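Long-range contact in aclacinomycin-N/aclacinomycin-A oxidase (Streptomyces galilaeus, PDB 2IPI), which oxidises the terminal sugar of aclacinomycins with a bicovalently bound FAD and molecular oxygen, in the last two steps of the biosynthesis of these polyketide antibiotics: residues P470-V475 with H513-R518. Residues are numbered along the deposited sequence; the frame is centred on the assembly and turned at random.
Sequences PDVDLV and HALSVR
Leu-515 reaches across to Pro-470, Val-472 and Val-475, while its own backbone N lies in plane at the edge of the His-513 ring. Over the centre of one face of this imidazole sits Ser-516 OG, 4.1 Å above the plane. The ring stacks with Phe-94, which touches Pro-470 as well. Phe-94 therefore links the two segments from outside.

Both segments belong to the berberine-like C-terminal region of this FAD-linked oxidase. Residues 513-516 form a type I beta turn, and 472-475 form a short 3-10 turn. Their meeting is apolar, with Leu-515 at its centre. The two methyls of Leu-515 divide the work. CD2 lies 4.0 Å from Pro-470 CB and 3.5 Å from Asp-471 N, so it covers the backbone at the entry to the 3-10 turn. CD1 points at the two valines. With both torsions well off the staggered values (chi1 -98°, chi2 34°), Leu-515 sets CD2 by Pro-470 and CD1 by the valines. Beside it, Ala-514 CB rests 3.7 Å from Val-472 CG2, at the more exposed margin.

CB of Asp-471 points away from 513-518. Its carboxylate forms salt bridges with Lys-362 and Lys-364, and Lys-364 also pairs with Asp-473. Leu-474 N bonds to Asp-471 O at 2.9 Å, tying the 3-10 turn to the residue before it.

Pro-470 directly follows the catalytic Tyr-469, and Asn-468, which binds FAD, is one residue further back. The Pro-470 side chain is about 6 Å from the bound FAD. The contact thus packs the 513-516 turn against the chain just after Tyr-469.

Val-475 CG2 stands anti to the carbonyl carbon and meets Leu-515 CD1 at 3.7 Å. The same CD1 presses more tightly on Val-472 CG2, at 3.4 Å.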
loop_
_atom_site.group_PDB
_atom_site.type_symbol
_atom_site.label_atom_id
_atom_site.label_comp_id
_atom_site.label_asym_id
_atom_site.label_seq_id
_atom_site.Cartn_x
_atom_site.Cartn_y
_atom_site.Cartn_z
ATOM N N PRO A 470 -6.931 3.775 -3.160
ATOM C CA PRO A 470 -8.271 3.968 -3.735
ATOM C C PRO A 470 -8.471 5.418 -4.174
ATOM O O PRO A 470 -8.021 6.291 -3.428
ATOM C CB PRO A 470 -9.208 3.685 -2.564
ATOM C CG PRO A 470 -8.357 4.051 -1.377
ATOM C CD PRO A 470 -7.044 3.416 -1.742
ATOM N N ASP A 471 -9.119 5.598 -5.322
ATOM C CA ASP A 471 -9.471 6.934 -5.801
ATOM C C ASP A 471 -10.865 6.886 -6.450
ATOM O O ASP A 471 -11.009 6.387 -7.556
ATOM C CB ASP A 471 -8.452 7.447 -6.796
ATOM C CG ASP A 471 -8.777 8.829 -7.337
ATOM O OD1 ASP A 471 -9.421 9.618 -6.644
ATOM O OD2 ASP A 471 -8.391 9.111 -8.493
ATOM N N VAL A 472 -11.850 7.384 -5.721
ATOM C CA VAL A 472 -13.226 7.173 -6.215
ATOM C C VAL A 472 -13.525 8.098 -7.380
ATOM O O VAL A 472 -14.537 7.998 -8.072
ATOM C CB VAL A 472 -14.185 7.285 -5.019
ATOM C CG1 VAL A 472 -14.598 8.726 -4.779
ATOM C CG2 VAL A 472 -15.365 6.341 -5.242
ATOM N N ASP A 473 -12.608 9.019 -7.670
ATOM C CA ASP A 473 -12.660 9.831 -8.878
ATOM C C ASP A 473 -12.509 8.948 -10.107
ATOM O O ASP A 473 -12.865 9.361 -11.219
ATOM C CB ASP A 473 -11.558 10.898 -8.875
ATOM C CG ASP A 473 -11.749 11.903 -7.750
ATOM O OD1 ASP A 473 -10.756 12.435 -7.219
ATOM O OD2 ASP A 473 -12.927 12.159 -7.408
ATOM N N LEU A 474 -11.981 7.731 -9.911
ATOM C CA LEU A 474 -11.827 6.825 -11.047
ATOM C C LEU A 474 -13.183 6.383 -11.598
ATOM O O LEU A 474 -13.231 5.870 -12.717
ATOM C CB LEU A 474 -11.019 5.583 -10.687
ATOM C CG LEU A 474 -9.552 5.793 -10.291
ATOM C CD1 LEU A 474 -8.799 4.463 -10.328
ATOM C CD2 LEU A 474 -8.883 6.834 -11.170
ATOM N N VAL A 475 -14.222 6.592 -10.807
ATOM C CA VAL A 475 -15.581 6.214 -11.174
ATOM C C VAL A 475 -16.423 7.452 -11.457
ATOM O O VAL A 475 -17.622 7.349 -11.723
ATOM C CB VAL A 475 -16.236 5.376 -10.058
ATOM C CG1 VAL A 475 -17.575 4.824 -10.515
ATOM C CG2 VAL A 475 -15.301 4.259 -9.614
ATOM N N HIS A 513 -18.027 -1.808 -0.709
ATOM C CA HIS A 513 -17.670 -0.405 -0.542
ATOM C C HIS A 513 -17.570 0.185 -1.958
ATOM O O HIS A 513 -17.738 -0.607 -2.890
ATOM C CB HIS A 513 -16.377 -0.161 0.225
ATOM C CG HIS A 513 -15.174 -0.888 -0.302
ATOM N ND1 HIS A 513 -14.601 -1.949 0.363
ATOM C CD2 HIS A 513 -14.448 -0.728 -1.435
ATOM C CE1 HIS A 513 -13.568 -2.406 -0.331
ATOM N NE2 HIS A 513 -13.444 -1.681 -1.424
ATOM N N ALA A 514 -17.284 1.467 -2.079
ATOM C CA ALA A 514 -17.262 2.177 -3.352
ATOM C C ALA A 514 -16.373 1.527 -4.390
ATOM O O ALA A 514 -16.719 1.474 -5.583
ATOM C CB ALA A 514 -16.859 3.640 -3.153
ATOM N N LEU A 515 -15.190 1.013 -4.032
ATOM C CA LEU A 515 -14.387 0.544 -5.195
ATOM C C LEU A 515 -14.272 -0.971 -5.156
ATOM O O LEU A 515 -13.199 -1.538 -5.353
ATOM C CB LEU A 515 -13.032 1.250 -5.201
ATOM C CG LEU A 515 -12.914 2.476 -6.124
ATOM C CD1 LEU A 515 -14.221 3.242 -6.207
ATOM C CD2 LEU A 515 -11.786 3.397 -5.672
ATOM N N SER A 516 -15.395 -1.603 -4.881
ATOM C CA SER A 516 -15.575 -3.018 -4.618
ATOM C C SER A 516 -15.663 -3.884 -5.871
ATOM O O SER A 516 -16.247 -3.451 -6.858
ATOM C CB SER A 516 -16.887 -3.201 -3.821
ATOM O OG SER A 516 -16.665 -4.052 -2.715
ATOM N N VAL A 517 -15.095 -5.082 -5.801
ATOM C CA VAL A 517 -15.219 -6.109 -6.812
ATOM C C VAL A 517 -16.675 -6.566 -6.906
ATOM O O VAL A 517 -17.333 -6.839 -5.888
ATOM C CB VAL A 517 -14.338 -7.340 -6.522
ATOM C CG1 VAL A 517 -12.851 -6.971 -6.523
ATOM C CG2 VAL A 517 -14.720 -7.961 -5.189
ATOM N N ARG A 518 -17.180 -6.646 -8.134
ATOM C CA ARG A 518 -18.578 -6.997 -8.352
ATOM C C ARG A 518 -18.712 -8.418 -8.888
ATOM O O ARG A 518 -17.860 -8.934 -9.621
ATOM C CB ARG A 518 -19.234 -6.008 -9.316
#